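Local structure of DnaJ homolog subfamily C member 27-A (Xenopus laevis, 6JMG) at residues L222-G227 with T266-N271; R210-C215 with F258-N263. The protein binds GTP through a Rab-like small GTPase domain joined to a DnaJ domain, and may take part in regulating the MEK/ERK pathway. All blocks are in the same frame, centred on the assembly; numbering follows the deposited sequence.

Interaction 1: L222-G227 with T266-N271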
loop_
_atom_site.group_PDB
_atom_site.type_symbol
_atom_site.label_atom_id
_atom_site.label_comp_id
_atom_site.label_asym_id
_atom_site.label_seq_id
_atom_site.Cartn_x
_atom_site.Cartn_y
_atom_site.Cartn_z
ATOM N N LEU A 222 -18.094 -7.521 -19.458
ATOM C CA LEU A 222 -17.127 -7.950 -18.452
ATOM C C LEU A 222 -16.058 -8.883 -19.008
ATOM O O LEU A 222 -15.151 -9.272 -18.261
ATOM C CB LEU A 222 -17.825 -8.644 -17.276
ATOM C CG LEU A 222 -19.017 -8.015 -16.542
ATOM C CD1 LEU A 222 -19.592 -9.044 -15.611
ATOM C CD2 LEU A 222 -18.631 -6.771 -15.761
ATOM N N GLY A 223 -16.137 -9.250 -20.287
ATOM C CA GLY A 223 -15.130 -10.096 -20.898
ATOM C C GLY A 223 -15.237 -11.561 -20.517
ATOM O O GLY A 223 -14.262 -12.166 -20.055
ATOM N N VAL A 224 -16.421 -12.138 -20.724
ATOM C CA VAL A 224 -16.736 -13.502 -20.314
ATOM C C VAL A 224 -17.747 -14.051 -21.305
ATOM O O VAL A 224 -18.525 -13.301 -21.899
ATOM C CB VAL A 224 -17.308 -13.581 -18.875
ATOM C CG1 VAL A 224 -16.209 -13.451 -17.841
ATOM C CG2 VAL A 224 -18.373 -12.514 -18.667
ATOM N N LYS A 225 -17.731 -15.355 -21.496
ATOM C CA LYS A 225 -18.690 -15.881 -22.454
ATOM C C LYS A 225 -19.837 -16.567 -21.723
ATOM O O LYS A 225 -19.722 -16.889 -20.536
ATOM C CB LYS A 225 -18.000 -16.853 -23.435
ATOM C CG LYS A 225 -16.824 -17.678 -22.877
ATOM C CD LYS A 225 -17.292 -18.660 -21.801
ATOM C CE LYS A 225 -16.205 -19.630 -21.345
ATOM N NZ LYS A 225 -16.679 -20.380 -20.138
ATOM N N PRO A 226 -20.997 -16.722 -22.368
ATOM C CA PRO A 226 -22.132 -17.344 -21.672
ATOM C C PRO A 226 -21.741 -18.709 -21.119
ATOM O O PRO A 226 -20.989 -19.468 -21.737
ATOM C CB PRO A 226 -23.211 -17.448 -22.757
ATOM C CG PRO A 226 -22.882 -16.351 -23.724
ATOM C CD PRO A 226 -21.375 -16.209 -23.703
ATOM N N GLY A 227 -22.242 -19.002 -19.930
ATOM C CA GLY A 227 -21.890 -20.222 -19.238
ATOM C C GLY A 227 -20.733 -20.071 -18.283
ATOM O O GLY A 227 -20.010 -21.044 -18.037
ATOM N N THR A 266 -24.909 -7.828 -12.388
ATOM C CA THR A 266 -26.123 -8.360 -11.790
ATOM C C THR A 266 -27.014 -8.984 -12.854
ATOM O O THR A 266 -27.724 -9.954 -12.575
ATOM C CB THR A 266 -26.825 -7.279 -10.924
ATOM O OG1 THR A 266 -27.730 -6.483 -11.680
ATOM C CG2 THR A 266 -25.800 -6.353 -10.254
ATOM N N ALA A 267 -26.912 -8.532 -14.099
ATOM C CA ALA A 267 -27.665 -9.194 -15.159
ATOM C C ALA A 267 -27.218 -10.643 -15.306
ATOM O O ALA A 267 -28.045 -11.559 -15.361
ATOM C CB ALA A 267 -27.500 -8.443 -16.479
ATOM N N LEU A 268 -25.907 -10.874 -15.336
ATOM C CA LEU A 268 -25.401 -12.234 -15.440
ATOM C C LEU A 268 -25.717 -13.055 -14.191
ATOM O O LEU A 268 -26.238 -14.174 -14.293
ATOM C CB LEU A 268 -23.898 -12.205 -15.699
ATOM C CG LEU A 268 -23.461 -11.419 -16.930
ATOM C CD1 LEU A 268 -21.962 -11.446 -16.999
ATOM C CD2 LEU A 268 -24.076 -11.975 -18.222
ATOM N N LEU A 269 -25.404 -12.519 -12.998
ATOM C CA LEU A 269 -25.696 -13.237 -11.753
ATOM C C LEU A 269 -27.171 -13.562 -11.604
ATOM O O LEU A 269 -27.523 -14.565 -10.976
ATOM C CB LEU A 269 -25.253 -12.431 -10.532
ATOM C CG LEU A 269 -23.735 -12.378 -10.338
ATOM C CD1 LEU A 269 -23.460 -12.072 -8.896
ATOM C CD2 LEU A 269 -23.142 -13.696 -10.721
ATOM N N LYS A 270 -28.049 -12.733 -12.159
ATOM C CA LYS A 270 -29.465 -13.033 -12.044
ATOM C C LYS A 270 -29.839 -14.232 -12.900
ATOM O O LYS A 270 -30.581 -15.119 -12.455
ATOM C CB LYS A 270 -30.289 -11.812 -12.444
ATOM C CG LYS A 270 -31.779 -12.094 -12.634
ATOM C CD LYS A 270 -32.566 -10.810 -12.872
ATOM C CE LYS A 270 -32.775 -10.558 -14.362
ATOM N NZ LYS A 270 -33.795 -9.493 -14.594
ATOM N N ASN A 271 -29.289 -14.308 -14.113
ATOM C CA ASN A 271 -29.694 -15.370 -15.023
ATOM C C ASN A 271 -29.004 -16.678 -14.692
ATOM O O ASN A 271 -29.616 -17.744 -14.832
ATOM C CB ASN A 271 -29.449 -14.943 -16.465
ATOM C CG ASN A 271 -30.375 -13.804 -16.880
ATOM O OD1 ASN A 271 -29.940 -12.666 -17.071
ATOM N ND2 ASN A 271 -31.670 -14.102 -16.978
#
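L268 reaches from helix 254-278 into the hydrophobic core of the J domain, where L222 and V224 meet it at the end of helix 218-222. One methyl does all the touching on the helix side, and its nearer partner is the leucine: L268 CD1 lies 3.6 Å from L222 CD1. The two leucines have nearly the same shape, each with CG anti to its carbonyl carbon (chi1 -51° in L222, -57° in L268), but they run past each other in opposite directions, and a terminal methyl of one rests on a terminal methyl of the other. V224 comes in at a slant. Its CG2 occupies the position between the backbone N and the carbonyl carbon, and this rotation brings that methyl to L268. Leucine suits both positions because its branch point stands one carbon out from the backbone and can span the gap; V224, in extended conformation, needs only its short branched side chain to reach the same methyl.

The turn between L222 and V224 is a Schellman motif. G223 is its C-prime residue, with a positive phi of 76° that glycine adopts easily, and V224 N bonds back to W219 O while G223 N bonds to D220 O. The helix ends here, the chain leaves it through G223, and the CB atoms of L222 and V224 both turn toward 266-271. Helix 230-244 supplies further apolar partners: L222 packs on L240, V224 on A236, and L268 on V233. W219 also touches L268, and on the loop side V224 CG2 stands 4.1 Å from L268 CD1.

Interaction 2: R210-C215 with F258-N263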
loop_
_atom_site.group_PDB
_atom_site.type_symbol
_atom_site.label_atom_id
_atom_site.label_comp_id
_atom_site.label_asym_id
_atom_site.label_seq_id
_atom_site.Cartn_x
_atom_site.Cartn_y
_atom_site.Cartn_z
ATOM N N ARG A 210 -14.284 3.244 -23.334
ATOM C CA ARG A 210 -14.867 3.363 -24.661
ATOM C C ARG A 210 -15.416 2.025 -25.114
ATOM O O ARG A 210 -16.505 1.966 -25.697
ATOM C CB ARG A 210 -13.844 3.889 -25.671
ATOM C CG ARG A 210 -14.401 3.940 -27.089
ATOM C CD ARG A 210 -13.327 4.204 -28.119
ATOM N NE ARG A 210 -12.030 3.676 -27.700
ATOM C CZ ARG A 210 -10.964 3.596 -28.496
ATOM N NH1 ARG A 210 -11.041 4.005 -29.760
ATOM N NH2 ARG A 210 -9.821 3.103 -28.026
ATOM N N ARG A 211 -14.718 0.936 -24.778
ATOM C CA ARG A 211 -15.210 -0.386 -25.149
ATOM C C ARG A 211 -16.530 -0.689 -24.453
ATOM O O ARG A 211 -17.414 -1.304 -25.055
ATOM C CB ARG A 211 -14.160 -1.451 -24.825
ATOM C CG ARG A 211 -14.614 -2.886 -25.074
ATOM C CD ARG A 211 -13.597 -3.900 -24.536
ATOM N NE ARG A 211 -13.465 -3.870 -23.079
ATOM C CZ ARG A 211 -14.312 -4.450 -22.225
ATOM N NH1 ARG A 211 -15.373 -5.126 -22.668
ATOM N NH2 ARG A 211 -14.094 -4.351 -20.918
ATOM N N ILE A 212 -16.710 -0.185 -23.227
ATOM C CA ILE A 212 -17.958 -0.376 -22.483
ATOM C C ILE A 212 -19.098 0.516 -23.018
ATOM O O ILE A 212 -20.262 0.150 -22.860
ATOM C CB ILE A 212 -17.700 -0.209 -20.970
ATOM C CG1 ILE A 212 -16.854 -1.384 -20.467
ATOM C CG2 ILE A 212 -18.976 -0.205 -20.146
ATOM C CD1 ILE A 212 -16.035 -1.086 -19.181
ATOM N N ARG A 213 -18.817 1.658 -23.681
ATOM C CA ARG A 213 -19.919 2.415 -24.282
ATOM C C ARG A 213 -20.520 1.653 -25.437
ATOM O O ARG A 213 -21.736 1.575 -25.590
ATOM C CB ARG A 213 -19.485 3.730 -24.936
ATOM C CG ARG A 213 -19.184 4.845 -23.981
ATOM C CD ARG A 213 -19.466 6.261 -24.486
ATOM N NE ARG A 213 -20.034 7.023 -23.371
ATOM C CZ ARG A 213 -21.287 7.453 -23.224
ATOM N NH1 ARG A 213 -22.230 7.224 -24.144
ATOM N NH2 ARG A 213 -21.586 8.110 -22.105
ATOM N N ASN A 214 -19.675 1.078 -26.273
ATOM C CA ASN A 214 -20.071 0.558 -27.577
ATOM C C ASN A 214 -20.163 -0.944 -27.499
ATOM O O ASN A 214 -19.711 -1.698 -28.363
ATOM C CB ASN A 214 -19.071 1.015 -28.648
ATOM C CG ASN A 214 -18.779 2.545 -28.573
ATOM O OD1 ASN A 214 -19.672 3.356 -28.265
ATOM N ND2 ASN A 214 -17.551 2.930 -28.882
ATOM N N CYS A 215 -20.757 -1.365 -26.396
ATOM C CA CYS A 215 -20.963 -2.759 -26.069
ATOM C C CYS A 215 -22.418 -2.904 -25.673
ATOM O O CYS A 215 -22.909 -2.159 -24.819
ATOM C CB CYS A 215 -20.035 -3.165 -24.931
ATOM S SG CYS A 215 -19.879 -4.907 -24.706
ATOM N N PHE A 258 -18.557 2.554 -14.875
ATOM C CA PHE A 258 -18.685 1.789 -13.644
ATOM C C PHE A 258 -20.119 1.314 -13.431
ATOM O O PHE A 258 -20.365 0.125 -13.215
ATOM C CB PHE A 258 -18.234 2.618 -12.464
ATOM C CG PHE A 258 -18.346 1.890 -11.169
ATOM C CD1 PHE A 258 -17.565 0.763 -10.926
ATOM C CD2 PHE A 258 -19.235 2.305 -10.205
ATOM C CE1 PHE A 258 -17.653 0.097 -9.746
ATOM C CE2 PHE A 258 -19.337 1.618 -9.006
ATOM C CZ PHE A 258 -18.546 0.520 -8.779
ATOM N N LYS A 259 -21.086 2.228 -13.542
ATOM C CA LYS A 259 -22.489 1.847 -13.423
ATOM C C LYS A 259 -22.848 0.735 -14.408
ATOM O O LYS A 259 -23.618 -0.180 -14.075
ATOM C CB LYS A 259 -23.374 3.079 -13.643
ATOM C CG LYS A 259 -24.872 2.802 -13.535
ATOM C CD LYS A 259 -25.719 4.046 -13.829
ATOM C CE LYS A 259 -25.057 5.330 -13.302
ATOM N NZ LYS A 259 -26.036 6.413 -12.934
ATOM N N ALA A 260 -22.288 0.781 -15.620
ATOM C CA ALA A 260 -22.628 -0.231 -16.612
ATOM C C ALA A 260 -22.064 -1.581 -16.213
ATOM O O ALA A 260 -22.729 -2.616 -16.355
ATOM C CB ALA A 260 -22.112 0.185 -17.988
ATOM N N VAL A 261 -20.839 -1.577 -15.697
ATOM C CA VAL A 261 -20.213 -2.803 -15.224
ATOM C C VAL A 261 -20.998 -3.382 -14.043
ATOM O O VAL A 261 -21.268 -4.593 -13.980
ATOM C CB VAL A 261 -18.738 -2.509 -14.885
ATOM C CG1 VAL A 261 -18.203 -3.470 -13.855
ATOM C CG2 VAL A 261 -17.915 -2.569 -16.155
ATOM N N VAL A 262 -21.378 -2.529 -13.095
ATOM C CA VAL A 262 -22.203 -2.981 -11.981
ATOM C C VAL A 262 -23.472 -3.652 -12.493
ATOM O O VAL A 262 -23.805 -4.772 -12.098
ATOM C CB VAL A 262 -22.528 -1.797 -11.062
ATOM C CG1 VAL A 262 -23.648 -2.169 -10.097
ATOM C CG2 VAL A 262 -21.252 -1.358 -10.370
ATOM N N ASN A 263 -24.155 -3.011 -13.434
ATOM C CA ASN A 263 -25.438 -3.539 -13.877
ATOM C C ASN A 263 -25.274 -4.802 -14.689
ATOM O O ASN A 263 -26.153 -5.670 -14.649
ATOM C CB ASN A 263 -26.199 -2.498 -14.682
ATOM C CG ASN A 263 -26.788 -1.439 -13.812
ATOM O OD1 ASN A 263 -26.915 -1.623 -12.593
ATOM N ND2 ASN A 263 -27.147 -0.311 -14.413
#
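I212, near the end of helix 203-213, lays two separate methyl branches against A260 and V261 of helix 254-278. Along the latter, F258 begins the segment pointing away from I212; its ring meets that of H245 and packs on Y237 of helix 230-244.

Two residues on, A260 turns its CB toward I212, and the small methyl lets the helices come close: the CA atoms of I212 and A260 are 7.5 Å apart. I212 CG2, which is anti to the backbone N, touches A260 CB at 3.8 Å. M221 adjoins both residues and extends the apolar surface.

At V261 the other branch of I212 takes over. Its CD1 lies 3.9 Å from V261 CG2, the two side chains crossing obliquely. With chi1 of -69° and chi2 of 156°, the I212 chain stretches away from its helix far enough to bring CD1 to the valine. Beta-branched isoleucine thus divides its methyls between two consecutive residues. Valine suits its place because its compact, wholly apolar side chain is buried where I212 meets Y237 and L240 of helix 230-244, both of which V261 also touches.

The contact is plain hydrophobic helix packing, in which a helix preceding the J domain's short helix 218-222 is laid against the long helix 254-278 of the all-helical J-domain fold.

Overall arrangement
Both contacts use helix 254-278, interaction 2 earlier on it and interaction 1 farther toward the C-terminus, with centres about 13 Å apart. Their segments alternate along the chain: 210-215, 222-227, 258-263, then 266-271. The earlier segments meet the long helix in the order in which they occur in the chain, 210-215 nearer its start and 222-227 farther along. The two patches join directly, since L222 CD2 packs on V261 CG1 at 3.8 Å, and helix 230-244 borders both. Together they form one continuous apolar core in the C-terminal helical part of the chain, away from the GTP and magnesium sites of the GTPase domain.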